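Local coordinates for protein anabena Tic22 (Anabaena sp., PDB 4EV1) that probably acts as a chaperone in protein transport, as a cyanobacterial member of the Tic22-like family associated with thylakoids, at residues 131-136 and 187-192. Sequence-based numbering, arbitrary orientation.
Sequences KSVPMF and LDIDGV
Met135 and Leu187 form an antiparallel hydrogen-bonded pair where strands 134-139 and 183-188 meet. Met135 N donates to Leu187 O at 2.9 Å, and Leu187 N returns a bond to Met135 O at 2.8 Å. Both are nearly straight at the hydrogen (167° and 168°), yet the first donor stands well above the carbonyl plane of Leu187. Pro134 pairs with Asp188 in the neighbouring non-hydrogen-bonded position, where Pro134 CA makes a CA-H...O contact with Leu187 O. Beyond it the pairing passes from strand to helix: Ile189 N, in the first turn of helix 189-198, gives its hydrogen to Val133 O at 3.1 Å.

Asp188 caps the helix start; with CG at chi1 65°, between backbone N and carbonyl carbon, OD1 turns back to accept from Gly191 N (2.8 Å). From the loop leading into strand 134-139, Ser132 OG adds a link to Asp190 OD2, very short at 2.5 Å and of doubtful exact length. Asp190 OD1 is hydrogen-bonded to the nitrogen of a bound 2-[N-cyclohexylamino]ethane sulfonic acid, probably carried over from crystallisation.

Apolar contacts join the same two segments. The bent end of Met135 crosses Ile189 at a slant, its SD 3.4 Å from Ile189 CD1, and Ile189 CG2 packs on Val133 CB at 3.9 Å. Leu161 and Leu209 extend this layer, whereas Pro134 faces helix 110-121.

Chemically, 131-136 gives two donors and two acceptors to a strand-helix junction: Val133 O takes the Ile189 amide, while the helix start caps itself separately through Asp188.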
ATOM      1  N   LYS A 131       9.560  -8.942   1.463  1.00 51.15           N
ATOM      2  CA  LYS A 131       9.354  -7.828   2.385  1.00 49.33           C
ATOM      3  C   LYS A 131       8.569  -6.672   1.753  1.00 45.96           C
ATOM      4  O   LYS A 131       8.687  -6.366   0.562  1.00 46.48           O
ATOM      5  CB  LYS A 131      10.706  -7.307   2.901  1.00 49.96           C
ATOM      6  CG  LYS A 131      11.585  -8.377   3.565  1.00 51.90           C
ATOM      7  CD  LYS A 131      13.044  -7.926   3.619  1.00 52.63           C
ATOM      8  CE  LYS A 131      13.856  -8.739   4.609  1.00 53.37           C
ATOM      9  NZ  LYS A 131      15.273  -8.258   4.584  1.00 54.74           N
ATOM     10  N   SER A 132       7.766  -6.036   2.570  1.00 42.49           N
ATOM     11  CA  SER A 132       7.033  -4.833   2.172  1.00 39.56           C
ATOM     12  C   SER A 132       5.848  -5.200   1.274  1.00 36.08           C
ATOM     13  O   SER A 132       5.548  -6.386   1.039  1.00 34.46           O
ATOM     14  CB  SER A 132       7.975  -3.807   1.487  1.00 40.10           C
ATOM     15  OG  SER A 132       7.369  -2.518   1.391  1.00 41.54           O
ATOM     16  N   VAL A 133       5.187  -4.163   0.777  1.00 32.07           N
ATOM     17  CA  VAL A 133       3.986  -4.314  -0.051  1.00 29.96           C
ATOM     18  C   VAL A 133       4.447  -4.359  -1.495  1.00 29.04           C
ATOM     19  O   VAL A 133       5.082  -3.431  -1.948  1.00 28.22           O
ATOM     20  CB  VAL A 133       3.056  -3.112   0.095  1.00 28.45           C
ATOM     21  CG1 VAL A 133       1.789  -3.278  -0.751  1.00 26.42           C
ATOM     22  CG2 VAL A 133       2.656  -2.910   1.594  1.00 29.70           C
ATOM     23  N   PRO A 134       4.157  -5.449  -2.219  1.00 28.62           N
ATOM     24  CA  PRO A 134       4.647  -5.450  -3.600  1.00 28.96           C
ATOM     25  C   PRO A 134       3.811  -4.557  -4.513  1.00 28.45           C
ATOM     26  O   PRO A 134       2.679  -4.173  -4.161  1.00 24.18           O
ATOM     27  CB  PRO A 134       4.515  -6.916  -4.038  1.00 29.79           C
ATOM     28  CG  PRO A 134       3.520  -7.505  -3.136  1.00 30.88           C
ATOM     29  CD  PRO A 134       3.516  -6.713  -1.841  1.00 28.80           C
ATOM     30  N   MET A 135       4.428  -4.175  -5.623  1.00 28.99           N
ATOM     31  CA  MET A 135       3.752  -3.506  -6.739  1.00 30.02           C
ATOM     32  C   MET A 135       4.257  -4.137  -8.052  1.00 30.17           C
ATOM     33  O   MET A 135       5.352  -4.717  -8.109  1.00 31.00           O
ATOM     34  CB  MET A 135       4.043  -2.017  -6.720  1.00 30.37           C
ATOM     35  CG  MET A 135       3.677  -1.317  -5.409  1.00 33.85           C
ATOM     36  SD  MET A 135       3.798   0.486  -5.517  1.00 42.16           S
ATOM     37  CE  MET A 135       2.278   0.865  -6.284  1.00 34.21           C
ATOM     38  N   PHE A 136       3.482  -4.000  -9.112  1.00 29.51           N
ATOM     39  CA  PHE A 136       3.762  -4.706 -10.330  1.00 29.47           C
ATOM     40  C   PHE A 136       3.718  -3.736 -11.463  1.00 29.93           C
ATOM     41  O   PHE A 136       2.748  -2.993 -11.581  1.00 29.38           O
ATOM     42  CB  PHE A 136       2.753  -5.824 -10.535  1.00 29.25           C
ATOM     43  CG  PHE A 136       2.608  -6.713  -9.331  1.00 29.35           C
ATOM     44  CD1 PHE A 136       1.674  -6.428  -8.355  1.00 29.28           C
ATOM     45  CD2 PHE A 136       3.438  -7.813  -9.154  1.00 30.87           C
ATOM     46  CE1 PHE A 136       1.544  -7.232  -7.233  1.00 29.28           C
ATOM     47  CE2 PHE A 136       3.301  -8.632  -8.039  1.00 32.96           C
ATOM     48  CZ  PHE A 136       2.347  -8.332  -7.076  1.00 30.66           C
ATOM     49  N   LEU A 187       8.143  -4.779  -7.897  1.00 31.94           N
ATOM     50  CA  LEU A 187       8.652  -3.634  -7.160  1.00 31.91           C
ATOM     51  C   LEU A 187       8.085  -3.720  -5.740  1.00 31.50           C
ATOM     52  O   LEU A 187       7.319  -4.614  -5.424  1.00 28.47           O
ATOM     53  CB  LEU A 187       8.195  -2.325  -7.810  1.00 31.21           C
ATOM     54  CG  LEU A 187       8.634  -2.098  -9.268  1.00 33.76           C
ATOM     55  CD1 LEU A 187       7.784  -1.037  -9.941  1.00 33.26           C
ATOM     56  CD2 LEU A 187      10.134  -1.748  -9.329  1.00 36.36           C
ATOM     57  N   ASP A 188       8.491  -2.804  -4.891  1.00 32.64           N
ATOM     58  CA  ASP A 188       7.811  -2.614  -3.622  1.00 33.76           C
ATOM     59  C   ASP A 188       7.652  -1.149  -3.312  1.00 32.18           C
ATOM     60  O   ASP A 188       8.379  -0.313  -3.840  1.00 32.46           O
ATOM     61  CB  ASP A 188       8.488  -3.363  -2.475  1.00 35.14           C
ATOM     62  CG  ASP A 188       9.837  -2.858  -2.177  1.00 38.58           C
ATOM     63  OD1 ASP A 188       9.965  -1.663  -1.910  1.00 44.34           O
ATOM     64  OD2 ASP A 188      10.793  -3.667  -2.164  1.00 47.93           O
ATOM     65  N   ILE A 189       6.656  -0.854  -2.488  1.00 30.79           N
ATOM     66  CA  ILE A 189       6.255   0.524  -2.228  1.00 31.21           C
ATOM     67  C   ILE A 189       7.350   1.388  -1.611  1.00 30.28           C
ATOM     68  O   ILE A 189       7.451   2.574  -1.915  1.00 29.79           O
ATOM     69  CB  ILE A 189       4.989   0.579  -1.349  1.00 31.27           C
ATOM     70  CG1 ILE A 189       4.419   1.991  -1.325  1.00 35.23           C
ATOM     71  CG2 ILE A 189       5.286   0.145   0.066  1.00 33.56           C
ATOM     72  CD1 ILE A 189       3.801   2.350  -2.645  1.00 40.81           C
ATOM     73  N   ASP A 190       8.165   0.816  -0.743  1.00 31.17           N
ATOM     74  CA  ASP A 190       9.295   1.579  -0.172  1.00 32.68           C
ATOM     75  C   ASP A 190      10.326   1.991  -1.249  1.00 32.61           C
ATOM     76  O   ASP A 190      10.793   3.100  -1.273  1.00 31.81           O
ATOM     77  CB  ASP A 190       9.970   0.763   0.924  1.00 33.99           C
ATOM     78  CG  ASP A 190       9.064   0.576   2.143  1.00 35.65           C
ATOM     79  OD1 ASP A 190       8.858   1.577   2.848  1.00 39.57           O
ATOM     80  OD2 ASP A 190       8.537  -0.551   2.362  1.00 41.33           O
ATOM     81  N   GLY A 191      10.628   1.085  -2.165  1.00 33.56           N
ATOM     82  CA  GLY A 191      11.587   1.369  -3.239  1.00 34.20           C
ATOM     83  C   GLY A 191      11.106   2.420  -4.234  1.00 34.20           C
ATOM     84  O   GLY A 191      11.867   3.315  -4.611  1.00 34.78           O
ATOM     85  N   VAL A 192       9.858   2.293  -4.671  1.00 34.00           N
ATOM     86  CA  VAL A 192       9.208   3.283  -5.524  1.00 33.81           C
ATOM     87  C   VAL A 192       9.210   4.630  -4.800  1.00 34.18           C
ATOM     88  O   VAL A 192       9.643   5.639  -5.351  1.00 34.89           O
ATOM     89  CB  VAL A 192       7.784   2.869  -5.873  1.00 33.52           C
ATOM     90  CG1 VAL A 192       6.983   4.032  -6.509  1.00 33.52           C
ATOM     91  CG2 VAL A 192       7.785   1.651  -6.785  1.00 35.55           C
TER